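Local coordinates for synaptic vesicle glycoprotein 2C (Homo sapiens, PDB 5JLV) that is a synaptic vesicle membrane glycoprotein whose luminal domain is known as a receptor for botulinum neurotoxin A, at residues A29-N34 with G50-V55; G54-S59 with D74-N79. All blocks are in the same frame, centred on the assembly; numbering follows the deposited sequence.

Interaction 1. Residues A29-N34 with G50-V55; sequences ANFTIN and GRFIGV
Phe-31 and Gly-50 show how the inner face of a parallel strand pair can be packed tightly while its outer face stays loose. The CA of Gly-50 sits over one face of the Phe-31 ring in a CH-pi contact, 3.8 Å from the ring centroid. Phe-31 holds its CG between its own backbone N and carbonyl carbon (chi1 61°), which brings the ring back across the neighbouring strand. The same ring turns its edge to the face of Phe-52 in an offset edge-to-face pair, with planes at 85° and CE2 of Phe-31 3.7 Å from CZ of Phe-52. Ile-33 continues this buried face: its CD1 lies beside CE2 of Phe-52, and its CG2 meets CG2 of Val-55 at 3.7 Å. Phe-52 in turn stacks on Phe-72 of the next strand.

Between the faces the backbones are joined by hydrogen bonds from Arg-51 N to Phe-31 O, from Ile-33 N to Arg-51 O (2.8 Å) and from Ile-53 N to Ile-33 O (2.9 Å), the last at 168° at the hydrogen.

The other face is exposed and gripped less closely. Thr-32 and Arg-51 run side by side, but OG1 of Thr-32 stays 4.1 Å from NE of Arg-51. A water accepts from NE and lies so close to OG1 that a bridge is likely, though its short leg is doubtful. The Arg-51 chain bends at chi3, which lays one face of its guanidinium over CD1 of Ile-53. Hydrophobic inward rows, polar outward rows and parallel pairing of successive coils are the marks of the right-handed quadrilateral beta-helix of the pentapeptide-repeat kind.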
loop_
_atom_site.group_PDB
_atom_site.type_symbol
_atom_site.label_atom_id
_atom_site.label_comp_id
_atom_site.label_asym_id
_atom_site.label_seq_id
_atom_site.Cartn_x
_atom_site.Cartn_y
_atom_site.Cartn_z
ATOM N N ALA C 29 -16.332 -26.054 12.687
ATOM C CA ALA C 29 -16.260 -25.273 11.449
ATOM C C ALA C 29 -17.643 -24.887 10.915
ATOM O O ALA C 29 -18.629 -25.613 11.116
ATOM C CB ALA C 29 -15.465 -26.028 10.389
ATOM N N ASN C 30 -17.703 -23.732 10.249
ATOM C CA ASN C 30 -18.885 -23.317 9.488
ATOM C C ASN C 30 -20.174 -23.362 10.315
ATOM O O ASN C 30 -21.170 -23.977 9.910
ATOM C CB ASN C 30 -19.027 -24.172 8.210
ATOM C CG ASN C 30 -19.838 -23.486 7.124
ATOM O OD1 ASN C 30 -20.558 -22.521 7.376
ATOM N ND2 ASN C 30 -19.734 -23.994 5.906
ATOM N N PHE C 31 -20.143 -22.723 11.479
ATOM C CA PHE C 31 -21.302 -22.698 12.360
ATOM C C PHE C 31 -21.738 -21.274 12.624
ATOM O O PHE C 31 -20.957 -20.318 12.453
ATOM C CB PHE C 31 -21.018 -23.432 13.684
ATOM C CG PHE C 31 -19.892 -22.837 14.485
ATOM C CD1 PHE C 31 -18.590 -23.301 14.330
ATOM C CD2 PHE C 31 -20.132 -21.815 15.409
ATOM C CE1 PHE C 31 -17.552 -22.754 15.062
ATOM C CE2 PHE C 31 -19.091 -21.262 16.145
ATOM C CZ PHE C 31 -17.800 -21.734 15.972
ATOM N N THR C 32 -22.993 -21.132 13.019
ATOM C CA THR C 32 -23.512 -19.867 13.452
ATOM C C THR C 32 -24.108 -20.053 14.823
ATOM O O THR C 32 -24.943 -20.925 15.025
ATOM C CB THR C 32 -24.567 -19.326 12.468
ATOM O OG1 THR C 32 -23.933 -19.040 11.218
ATOM C CG2 THR C 32 -25.211 -18.046 13.002
ATOM N N ILE C 33 -23.629 -19.266 15.779
ATOM C CA ILE C 33 -24.280 -19.152 17.072
ATOM C C ILE C 33 -24.882 -17.751 17.182
ATOM O O ILE C 33 -24.220 -16.749 16.881
ATOM C CB ILE C 33 -23.309 -19.449 18.240
ATOM C CG1 ILE C 33 -22.954 -20.943 18.261
ATOM C CG2 ILE C 33 -23.934 -19.061 19.574
ATOM C CD1 ILE C 33 -21.632 -21.257 18.932
ATOM N N ASN C 34 -26.156 -17.693 17.549
ATOM C CA ASN C 34 -26.846 -16.419 17.724
ATOM C C ASN C 34 -27.763 -16.426 18.949
ATOM O O ASN C 34 -28.790 -15.741 18.981
ATOM C CB ASN C 34 -27.607 -16.029 16.441
ATOM C CG ASN C 34 -28.765 -16.963 16.130
ATOM O OD1 ASN C 34 -28.881 -18.044 16.705
ATOM N ND2 ASN C 34 -29.627 -16.544 15.214
ATOM N N GLY C 50 -16.320 -19.534 12.256
ATOM C CA GLY C 50 -17.391 -19.442 13.226
ATOM C C GLY C 50 -17.992 -18.057 13.205
ATOM O O GLY C 50 -17.273 -17.054 13.124
ATOM N N ARG C 51 -19.313 -18.006 13.257
ATOM C CA ARG C 51 -20.026 -16.750 13.320
ATOM C C ARG C 51 -20.805 -16.640 14.625
ATOM O O ARG C 51 -21.765 -17.376 14.863
ATOM C CB ARG C 51 -20.937 -16.595 12.100
ATOM C CG ARG C 51 -20.150 -16.422 10.805
ATOM C CD ARG C 51 -20.997 -16.626 9.562
ATOM N NE ARG C 51 -22.173 -15.758 9.525
ATOM C CZ ARG C 51 -22.137 -14.430 9.405
ATOM N NH1 ARG C 51 -20.974 -13.786 9.328
ATOM N NH2 ARG C 51 -23.275 -13.746 9.368
ATOM N N PHE C 52 -20.341 -15.745 15.483
ATOM C CA PHE C 52 -21.022 -15.415 16.713
ATOM C C PHE C 52 -21.750 -14.098 16.483
ATOM O O PHE C 52 -21.134 -13.019 16.509
ATOM C CB PHE C 52 -19.999 -15.296 17.850
ATOM C CG PHE C 52 -19.109 -16.517 18.004
ATOM C CD1 PHE C 52 -17.962 -16.675 17.219
ATOM C CD2 PHE C 52 -19.418 -17.505 18.929
ATOM C CE1 PHE C 52 -17.144 -17.793 17.363
ATOM C CE2 PHE C 52 -18.605 -18.622 19.077
ATOM C CZ PHE C 52 -17.465 -18.761 18.295
ATOM N N ILE C 53 -23.054 -14.196 16.208
ATOM C CA ILE C 53 -23.866 -13.058 15.760
ATOM C C ILE C 53 -24.961 -12.740 16.778
ATOM O O ILE C 53 -25.903 -13.518 16.947
ATOM C CB ILE C 53 -24.551 -13.337 14.386
ATOM C CG1 ILE C 53 -23.585 -13.992 13.378
ATOM C CG2 ILE C 53 -25.195 -12.073 13.830
ATOM C CD1 ILE C 53 -22.538 -13.063 12.785
ATOM N N GLY C 54 -24.840 -11.596 17.452
ATOM C CA GLY C 54 -25.841 -11.176 18.446
ATOM C C GLY C 54 -25.827 -12.011 19.713
ATOM O O GLY C 54 -26.824 -12.093 20.422
ATOM N N VAL C 55 -24.687 -12.624 19.997
ATOM C CA VAL C 55 -24.545 -13.511 21.131
ATOM C C VAL C 55 -24.311 -12.718 22.416
ATOM O O VAL C 55 -23.582 -11.720 22.418
ATOM C CB VAL C 55 -23.378 -14.496 20.904
ATOM C CG1 VAL C 55 -23.121 -15.357 22.133
ATOM C CG2 VAL C 55 -23.651 -15.362 19.685
HETATM O O HOH W 1 -24.591 -16.855 10.299
#

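Interaction 2. Residues G54-S59 with D74-N79; sequences GVKFKS and DVTSVN
Val-78 N donates to Phe-57 O, and Ser-59 N to Val-78 O, both at 2.8 Å, the shortest polar contacts between the two segments. Phe-57 N reaches Thr-76 O at 2.9 Å. A longer bond of 3.1 Å runs from Thr-76 N to Val-55 O. Phe-57 O is held twice, since a water also donates to it. At the far end ND2 of Asn-79 gives a weak bond to OG of Ser-59, just where the chain turns a corner.

Such alternating parallel bonds, made between equivalent positions of successive coils, build one side of the quadrilateral beta-helix, with strand 37-38 on the other flank of 56-58.

On the exposed face the aliphatic part of Lys-56 runs alongside Thr-76, the CG of Lys-56 3.3 Å from OG1 of Thr-76, while the amine end leads away. The opposite face is buried. There CG1 of Val-55 stands over the centre of the Phe-57 ring, 3.6 Å above its plane, and CB of Val-75 meets the ring edge at CE2 of Phe-57, 4.1 Å away. CB of Ser-77 packs on CB of Phe-57, while OG of Ser-77 is hydrogen-bonded to Asp-96 and Lys-101.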
loop_
_atom_site.group_PDB
_atom_site.type_symbol
_atom_site.label_atom_id
_atom_site.label_comp_id
_atom_site.label_asym_id
_atom_site.label_seq_id
_atom_site.Cartn_x
_atom_site.Cartn_y
_atom_site.Cartn_z
ATOM N N GLY C 54 -24.840 -11.596 17.452
ATOM C CA GLY C 54 -25.841 -11.176 18.446
ATOM C C GLY C 54 -25.827 -12.011 19.713
ATOM O O GLY C 54 -26.824 -12.093 20.422
ATOM N N VAL C 55 -24.687 -12.624 19.997
ATOM C CA VAL C 55 -24.545 -13.511 21.131
ATOM C C VAL C 55 -24.311 -12.718 22.416
ATOM O O VAL C 55 -23.582 -11.720 22.418
ATOM C CB VAL C 55 -23.378 -14.496 20.904
ATOM C CG1 VAL C 55 -23.121 -15.357 22.133
ATOM C CG2 VAL C 55 -23.651 -15.362 19.685
ATOM N N LYS C 56 -24.947 -13.153 23.498
ATOM C CA LYS C 56 -24.566 -12.706 24.833
ATOM C C LYS C 56 -23.759 -13.798 25.539
ATOM O O LYS C 56 -24.267 -14.895 25.789
ATOM C CB LYS C 56 -25.798 -12.314 25.658
ATOM C CG LYS C 56 -26.568 -11.127 25.090
ATOM C CD LYS C 56 -27.645 -10.630 26.043
ATOM C CE LYS C 56 -28.899 -11.476 25.952
ATOM N NZ LYS C 56 -30.038 -10.834 26.661
ATOM N N PHE C 57 -22.493 -13.497 25.827
ATOM C CA PHE C 57 -21.636 -14.373 26.628
ATOM C C PHE C 57 -21.756 -14.006 28.104
ATOM O O PHE C 57 -21.639 -12.833 28.476
ATOM C CB PHE C 57 -20.177 -14.249 26.199
ATOM C CG PHE C 57 -19.918 -14.664 24.782
ATOM C CD1 PHE C 57 -19.721 -16.002 24.459
ATOM C CD2 PHE C 57 -19.844 -13.706 23.762
ATOM C CE1 PHE C 57 -19.466 -16.386 23.142
ATOM C CE2 PHE C 57 -19.595 -14.086 22.451
ATOM C CZ PHE C 57 -19.402 -15.425 22.143
ATOM N N LYS C 58 -21.994 -15.004 28.948
ATOM C CA LYS C 58 -22.139 -14.764 30.383
ATOM C C LYS C 58 -21.359 -15.830 31.137
ATOM O O LYS C 58 -21.727 -17.017 31.099
ATOM C CB LYS C 58 -23.619 -14.791 30.797
ATOM C CG LYS C 58 -24.523 -13.818 30.049
ATOM C CD LYS C 58 -25.993 -14.021 30.419
ATOM C CE LYS C 58 -26.886 -13.136 29.556
ATOM N NZ LYS C 58 -28.277 -13.039 30.063
ATOM N N SER C 59 -20.285 -15.413 31.808
ATOM C CA SER C 59 -19.401 -16.343 32.528
ATOM C C SER C 59 -18.964 -17.481 31.601
ATOM O O SER C 59 -19.207 -18.656 31.867
ATOM C CB SER C 59 -20.085 -16.897 33.790
ATOM O OG SER C 59 -20.733 -15.868 34.514
ATOM N N ASP C 74 -22.017 -7.863 16.863
ATOM C CA ASP C 74 -23.066 -7.418 17.794
ATOM C C ASP C 74 -23.144 -8.312 19.029
ATOM O O ASP C 74 -24.227 -8.762 19.411
ATOM C CB ASP C 74 -24.439 -7.332 17.100
ATOM C CG ASP C 74 -24.531 -6.170 16.119
ATOM O OD1 ASP C 74 -23.933 -5.106 16.391
ATOM O OD2 ASP C 74 -25.214 -6.315 15.078
ATOM N N VAL C 75 -21.993 -8.574 19.641
ATOM C CA VAL C 75 -21.947 -9.406 20.835
ATOM C C VAL C 75 -21.685 -8.576 22.092
ATOM O O VAL C 75 -20.973 -7.552 22.048
ATOM C CB VAL C 75 -20.954 -10.600 20.715
ATOM C CG1 VAL C 75 -20.994 -11.217 19.319
ATOM C CG2 VAL C 75 -19.544 -10.197 21.077
ATOM N N THR C 76 -22.313 -8.985 23.192
ATOM C CA THR C 76 -21.988 -8.453 24.510
ATOM C C THR C 76 -21.481 -9.591 25.385
ATOM O O THR C 76 -21.737 -10.763 25.090
ATOM C CB THR C 76 -23.191 -7.776 25.184
ATOM O OG1 THR C 76 -24.267 -8.712 25.286
ATOM C CG2 THR C 76 -23.639 -6.558 24.386
ATOM N N SER C 77 -20.762 -9.247 26.451
ATOM C CA SER C 77 -20.119 -10.251 27.303
ATOM C C SER C 77 -19.926 -9.783 28.749
ATOM O O SER C 77 -19.486 -8.661 29.004
ATOM C CB SER C 77 -18.785 -10.697 26.702
ATOM O OG SER C 77 -17.923 -9.593 26.465
ATOM N N VAL C 78 -20.273 -10.655 29.689
ATOM C CA VAL C 78 -20.082 -10.395 31.110
ATOM C C VAL C 78 -19.283 -11.572 31.711
ATOM O O VAL C 78 -19.561 -12.757 31.412
ATOM C CB VAL C 78 -21.439 -10.192 31.834
ATOM C CG1 VAL C 78 -21.236 -9.779 33.291
ATOM C CG2 VAL C 78 -22.277 -9.141 31.106
ATOM N N ASN C 79 -18.269 -11.243 32.506
ATOM C CA ASN C 79 -17.428 -12.252 33.147
ATOM C C ASN C 79 -16.943 -13.269 32.101
ATOM O O ASN C 79 -16.953 -14.490 32.323
ATOM C CB ASN C 79 -18.180 -12.932 34.317
ATOM C CG ASN C 79 -17.279 -13.828 35.160
ATOM O OD1 ASN C 79 -16.104 -13.527 35.385
ATOM N ND2 ASN C 79 -17.833 -14.951 35.621
HETATM O O HOH W 2 -23.308 -10.692 27.944
#

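How the interactions relate
Interactions 1 and 2 illustrate one rule on a shared coil, which pairs backward with the preceding coil through 50-53 and forward with the following one through 56-58. Strand 46-53 runs into 56-58 through Gly-54, whose positive phi favours glycine, and Val-55, both shared by the two contacts. Each contact is partly buried, and their inner faces merge where CD2 of Phe-52 comes within 3.8 Å of CZ of Phe-57. Their chemistry differs. Interaction 1, between 29-34 and 50-55, relies on an aromatic pair in the interior and a polar pair outside, probably water-bridged. Interaction 2, between 54-59 and 74-79, has a single aromatic ring packed among valines, and four backbone bonds where interaction 1 has three.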